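Local coordinates for protein ribulose bisphosphate carboxylase small chain (Galdieria sulphuraria, PDB 4F0H) that forms the small subunit of Rubisco, probably assisting assembly and activity of the large subunits that fix carbon dioxide onto ribulose 1,5-bisphosphate, at residues Gln22-Leu31 against Ser93-Asn101. Residues are numbered along the deposited sequence; the frame is centred on the assembly and turned at random.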
ATOM      1  N   GLN B  22     -13.293  34.219 -45.607  1.00 11.26           N
ATOM      2  CA  GLN B  22     -12.959  33.791 -44.254  1.00 11.38           C
ATOM      3  C   GLN B  22     -12.210  34.875 -43.451  1.00 11.80           C
ATOM      4  O   GLN B  22     -12.470  35.024 -42.270  1.00 15.46           O
ATOM      5  CB  GLN B  22     -12.230  32.447 -44.214  1.00  7.63           C
ATOM      6  CG  GLN B  22     -12.925  31.279 -44.908  1.00 11.04           C
ATOM      7  CD  GLN B  22     -14.276  31.018 -44.342  1.00 12.29           C
ATOM      8  OE1 GLN B  22     -14.479  31.012 -43.109  1.00 15.24           O
ATOM      9  NE2 GLN B  22     -15.250  30.868 -45.237  1.00 16.92           N
ATOM     10  N   ILE B  23     -11.322  35.637 -44.062  1.00 12.73           N
ATOM     11  CA  ILE B  23     -10.714  36.770 -43.336  1.00 14.44           C
ATOM     12  C   ILE B  23     -11.799  37.792 -42.900  1.00 16.36           C
ATOM     13  O   ILE B  23     -11.826  38.234 -41.748  1.00 13.96           O
ATOM     14  CB  ILE B  23      -9.663  37.502 -44.187  1.00 16.76           C
ATOM     15  CG1 ILE B  23      -8.622  36.556 -44.788  1.00 17.89           C
ATOM     16  CG2 ILE B  23      -8.901  38.500 -43.380  1.00 14.65           C
ATOM     17  CD1 ILE B  23      -8.369  35.398 -43.922  1.00 21.25           C
ATOM     18  N   ASP B  24     -12.700  38.163 -43.825  1.00 12.94           N
ATOM     19  CA  ASP B  24     -13.853  38.992 -43.460  1.00 13.95           C
ATOM     20  C   ASP B  24     -14.569  38.471 -42.182  1.00 12.76           C
ATOM     21  O   ASP B  24     -14.873  39.214 -41.254  1.00 12.96           O
ATOM     22  CB  ASP B  24     -14.822  39.043 -44.637  1.00 11.56           C
ATOM     23  CG  ASP B  24     -14.353  40.004 -45.754  1.00 15.31           C
ATOM     24  OD1 ASP B  24     -14.694  39.790 -46.930  1.00 12.10           O
ATOM     25  OD2 ASP B  24     -13.633  40.990 -45.461  1.00 19.54           O
ATOM     26  N   TYR B  25     -14.823  37.170 -42.117  1.00 11.83           N
ATOM     27  CA  TYR B  25     -15.534  36.657 -40.978  1.00 10.38           C
ATOM     28  C   TYR B  25     -14.672  36.889 -39.701  1.00  8.66           C
ATOM     29  O   TYR B  25     -15.137  37.410 -38.665  1.00  2.39           O
ATOM     30  CB  TYR B  25     -15.862  35.153 -41.224  1.00 14.27           C
ATOM     31  CG  TYR B  25     -16.190  34.391 -39.947  1.00 17.39           C
ATOM     32  CD1 TYR B  25     -17.471  34.406 -39.394  1.00 17.14           C
ATOM     33  CD2 TYR B  25     -15.177  33.629 -39.305  1.00 19.48           C
ATOM     34  CE1 TYR B  25     -17.746  33.710 -38.186  1.00 21.24           C
ATOM     35  CE2 TYR B  25     -15.425  32.932 -38.113  1.00 22.18           C
ATOM     36  CZ  TYR B  25     -16.705  32.987 -37.555  1.00 22.63           C
ATOM     37  OH  TYR B  25     -16.893  32.278 -36.374  1.00 27.76           O
ATOM     38  N   MET B  26     -13.409  36.480 -39.782  1.00  7.96           N
ATOM     39  CA  MET B  26     -12.486  36.676 -38.661  1.00 12.57           C
ATOM     40  C   MET B  26     -12.476  38.118 -38.160  1.00 11.17           C
ATOM     41  O   MET B  26     -12.453  38.378 -36.955  1.00 12.59           O
ATOM     42  CB  MET B  26     -11.067  36.204 -39.032  1.00 10.18           C
ATOM     43  CG  MET B  26     -11.142  34.764 -39.560  1.00 14.52           C
ATOM     44  SD  MET B  26      -9.537  34.128 -40.022  1.00 17.28           S
ATOM     45  CE  MET B  26      -8.719  34.225 -38.479  1.00 17.54           C
ATOM     46  N   ILE B  27     -12.488  39.048 -39.106  1.00 12.91           N
ATOM     47  CA  ILE B  27     -12.420  40.460 -38.797  1.00 12.55           C
ATOM     48  C   ILE B  27     -13.693  40.870 -38.107  1.00 15.93           C
ATOM     49  O   ILE B  27     -13.665  41.614 -37.141  1.00 14.92           O
ATOM     50  CB  ILE B  27     -12.196  41.296 -40.051  1.00 14.74           C
ATOM     51  CG1 ILE B  27     -10.792  41.069 -40.658  1.00  9.96           C
ATOM     52  CG2 ILE B  27     -12.353  42.813 -39.772  1.00 15.83           C
ATOM     53  CD1 ILE B  27     -10.594  41.924 -41.903  1.00 15.85           C
ATOM     54  N   SER B  28     -14.821  40.369 -38.593  1.00 16.11           N
ATOM     55  CA  SER B  28     -16.085  40.752 -38.023  1.00 16.75           C
ATOM     56  C   SER B  28     -16.147  40.189 -36.613  1.00 16.92           C
ATOM     57  O   SER B  28     -16.811  40.753 -35.785  1.00 18.11           O
ATOM     58  CB  SER B  28     -17.209  40.211 -38.884  1.00 14.31           C
ATOM     59  OG  SER B  28     -17.352  38.825 -38.550  1.00 25.03           O
ATOM     60  N   LYS B  29     -15.384  39.130 -36.328  1.00 19.08           N
ATOM     61  CA  LYS B  29     -15.349  38.504 -35.001  1.00 16.15           C
ATOM     62  C   LYS B  29     -14.282  39.113 -34.115  1.00 16.40           C
ATOM     63  O   LYS B  29     -14.044  38.679 -32.988  1.00 19.32           O
ATOM     64  CB  LYS B  29     -14.980  37.032 -35.154  1.00 15.33           C
ATOM     65  CG  LYS B  29     -16.160  36.087 -35.156  1.00 18.84           C
ATOM     66  CD  LYS B  29     -17.352  36.767 -35.730  1.00 20.10           C
ATOM     67  CE  LYS B  29     -18.638  36.046 -35.262  1.00 26.20           C
ATOM     68  NZ  LYS B  29     -18.363  35.198 -34.024  1.00 28.98           N
ATOM     69  N   LYS B  30     -13.551  40.046 -34.664  1.00 15.05           N
ATOM     70  CA  LYS B  30     -12.568  40.756 -33.909  1.00 17.23           C
ATOM     71  C   LYS B  30     -11.393  39.854 -33.524  1.00 16.30           C
ATOM     72  O   LYS B  30     -10.806  40.062 -32.467  1.00 12.91           O
ATOM     73  CB  LYS B  30     -13.255  41.327 -32.663  1.00 21.40           C
ATOM     74  CG  LYS B  30     -14.399  42.292 -33.070  1.00 27.05           C
ATOM     75  CD  LYS B  30     -15.614  42.282 -32.119  1.00 31.05           C
ATOM     76  CE  LYS B  30     -15.209  42.827 -30.722  1.00 33.31           C
ATOM     77  NZ  LYS B  30     -16.298  43.516 -29.956  1.00 34.59           N
ATOM     78  N   LEU B  31     -11.054  38.873 -34.360  1.00 10.03           N
ATOM     79  CA  LEU B  31      -9.952  37.959 -34.033  1.00 12.17           C
ATOM     80  C   LEU B  31      -8.534  38.516 -34.326  1.00 11.18           C
ATOM     81  O   LEU B  31      -8.361  39.279 -35.274  1.00 15.19           O
ATOM     82  CB  LEU B  31     -10.135  36.691 -34.846  1.00  8.84           C
ATOM     83  CG  LEU B  31     -11.485  36.024 -34.736  1.00 10.43           C
ATOM     84  CD1 LEU B  31     -11.386  34.647 -35.461  1.00  7.71           C
ATOM     85  CD2 LEU B  31     -11.919  35.808 -33.240  1.00 10.39           C
ATOM     86  N   SER B  93      -8.557  31.711 -26.948  1.00  9.82           N
ATOM     87  CA  SER B  93      -8.062  30.514 -27.585  1.00  7.25           C
ATOM     88  C   SER B  93      -8.328  30.656 -29.060  1.00  9.12           C
ATOM     89  O   SER B  93      -8.965  31.627 -29.502  1.00  9.06           O
ATOM     90  CB  SER B  93      -8.842  29.280 -27.096  1.00  6.52           C
ATOM     91  OG  SER B  93      -8.176  28.038 -27.499  1.00  4.67           O
ATOM     92  N   THR B  94      -7.872  29.654 -29.818  1.00  5.14           N
ATOM     93  CA  THR B  94      -8.280  29.499 -31.207  1.00  5.41           C
ATOM     94  C   THR B  94      -9.774  29.222 -31.378  1.00  7.90           C
ATOM     95  O   THR B  94     -10.347  28.433 -30.633  1.00 10.60           O
ATOM     96  CB  THR B  94      -7.469  28.378 -31.814  1.00  4.24           C
ATOM     97  OG1 THR B  94      -6.056  28.719 -31.711  1.00  7.09           O
ATOM     98  CG2 THR B  94      -7.853  28.161 -33.277  1.00  4.92           C
ATOM     99  N   ILE B  95     -10.425  29.905 -32.323  1.00  6.64           N
ATOM    100  CA  ILE B  95     -11.760  29.568 -32.708  1.00  6.00           C
ATOM    101  C   ILE B  95     -11.914  29.189 -34.193  1.00  7.82           C
ATOM    102  O   ILE B  95     -13.014  28.870 -34.609  1.00  3.47           O
ATOM    103  CB  ILE B  95     -12.835  30.645 -32.342  1.00  9.16           C
ATOM    104  CG1 ILE B  95     -12.688  31.877 -33.203  1.00  6.78           C
ATOM    105  CG2 ILE B  95     -12.868  30.988 -30.808  1.00  3.96           C
ATOM    106  CD1 ILE B  95     -14.097  32.682 -33.275  1.00 11.74           C
ATOM    107  N   ILE B  96     -10.829  29.226 -34.981  1.00  4.02           N
ATOM    108  CA  ILE B  96     -10.895  28.741 -36.340  1.00  3.85           C
ATOM    109  C   ILE B  96      -9.451  28.548 -36.797  1.00  7.01           C
ATOM    110  O   ILE B  96      -8.560  29.337 -36.382  1.00  5.52           O
ATOM    111  CB  ILE B  96     -11.647  29.740 -37.250  1.00  6.81           C
ATOM    112  CG1 ILE B  96     -11.792  29.202 -38.651  1.00  8.40           C
ATOM    113  CG2 ILE B  96     -10.921  31.058 -37.359  1.00  4.56           C
ATOM    114  CD1 ILE B  96     -12.612  30.083 -39.546  1.00 11.62           C
ATOM    115  N   SER B  97      -9.220  27.531 -37.618  1.00  3.82           N
ATOM    116  CA  SER B  97      -7.838  27.180 -38.123  1.00  3.55           C
ATOM    117  C   SER B  97      -7.984  26.333 -39.395  1.00  6.10           C
ATOM    118  O   SER B  97      -8.532  25.239 -39.342  1.00  9.02           O
ATOM    119  CB  SER B  97      -7.088  26.429 -37.044  1.00  3.26           C
ATOM    120  OG  SER B  97      -5.880  25.853 -37.492  1.00  6.93           O
ATOM    121  N   PHE B  98      -7.564  26.858 -40.556  1.00  6.78           N
ATOM    122  CA  PHE B  98      -7.740  26.092 -41.775  1.00  5.43           C
ATOM    123  C   PHE B  98      -6.500  26.195 -42.672  1.00  6.45           C
ATOM    124  O   PHE B  98      -5.691  27.188 -42.667  1.00  6.56           O
ATOM    125  CB  PHE B  98      -9.011  26.558 -42.509  1.00  7.32           C
ATOM    126  CG  PHE B  98      -8.992  28.001 -42.834  1.00 13.08           C
ATOM    127  CD1 PHE B  98      -9.478  28.930 -41.935  1.00 13.81           C
ATOM    128  CD2 PHE B  98      -8.471  28.447 -44.052  1.00 16.05           C
ATOM    129  CE1 PHE B  98      -9.460  30.274 -42.236  1.00 11.30           C
ATOM    130  CE2 PHE B  98      -8.443  29.794 -44.352  1.00 16.33           C
ATOM    131  CZ  PHE B  98      -8.931  30.715 -43.419  1.00 16.65           C
ATOM    132  N   ILE B  99      -6.353  25.154 -43.458  1.00  7.35           N
ATOM    133  CA  ILE B  99      -5.243  25.001 -44.322  1.00  8.08           C
ATOM    134  C   ILE B  99      -5.428  25.854 -45.589  1.00  8.36           C
ATOM    135  O   ILE B  99      -6.495  25.842 -46.228  1.00  5.91           O
ATOM    136  CB  ILE B  99      -5.058  23.527 -44.767  1.00 11.16           C
ATOM    137  CG1 ILE B  99      -4.957  22.590 -43.570  1.00 12.26           C
ATOM    138  CG2 ILE B  99      -3.826  23.367 -45.663  1.00 11.54           C
ATOM    139  CD1 ILE B  99      -3.758  22.709 -42.845  1.00  8.21           C
ATOM    140  N   VAL B 100      -4.355  26.582 -45.930  1.00  7.28           N
ATOM    141  CA  VAL B 100      -4.282  27.436 -47.161  1.00  8.73           C
ATOM    142  C   VAL B 100      -3.126  27.052 -48.068  1.00  8.55           C
ATOM    143  O   VAL B 100      -2.915  27.647 -49.142  1.00 12.35           O
ATOM    144  CB  VAL B 100      -4.133  28.930 -46.830  1.00  4.99           C
ATOM    145  CG1 VAL B 100      -5.287  29.414 -46.061  1.00  4.85           C
ATOM    146  CG2 VAL B 100      -2.792  29.183 -46.081  1.00  9.62           C
ATOM    147  N   ASN B 101      -2.323  26.102 -47.623  1.00  8.24           N
ATOM    148  CA  ASN B 101      -1.357  25.492 -48.543  1.00  9.30           C
ATOM    149  C   ASN B 101      -0.988  24.104 -48.135  1.00  9.27           C
ATOM    150  O   ASN B 101      -0.683  23.892 -46.961  1.00  7.01           O
ATOM    151  CB  ASN B 101      -0.105  26.341 -48.558  1.00  8.33           C
ATOM    152  CG  ASN B 101       0.837  25.968 -49.675  1.00 14.27           C
ATOM    153  OD1 ASN B 101       1.891  25.386 -49.438  1.00 15.92           O
ATOM    154  ND2 ASN B 101       0.466  26.288 -50.896  1.00  9.94           N
TER
HETATM  155  O   HOH W   1     -15.562  29.940 -35.531  1.00 16.62           O
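Ile96 fills the middle of the contact, its two branches meeting different residues of Gln22-Leu31. With CG1 anti to the backbone N (chi1 -177°) and the chain extended, CD1 touches both Gln22 OE1 and the Tyr25 ring, 4.3 Å from Tyr25 CE2, while CG2 lies 4.0 Å from Met26 CE and also meets Leu31 CD1. The Met26 chain bends at its last torsion to bring that methyl round, and its SD sits at the edge of the Phe98 ring, near the ring plane. Phe98 reaches Gln22, CZ lying 3.8 Å from Gln22 CB; OE1 of the buried Gln22 is hydrogen-bonded to a polar side chain of a neighbouring large subunit. At the other end both Leu31 methyls rest against the CG1-CD1 arm of Ile95, Leu31 CD1 3.8 Å from Ile95 CG1. One water links the segments, accepting from Tyr25 OH at 2.8 Å and donating to Ile95 O at 2.9 Å. Helix segment 22-28 runs nearly antiparallel to strand 96-99 (165°), the axes coming within 11.1 Å, and a Schellman motif at Lys30 leads Leu31 back toward Ile95. Helix 16-28 packs on strand 93-101, outermost in this chain's four-stranded antiparallel sheet and paired with strand 79-86, with Ile23 touching helix 61-74.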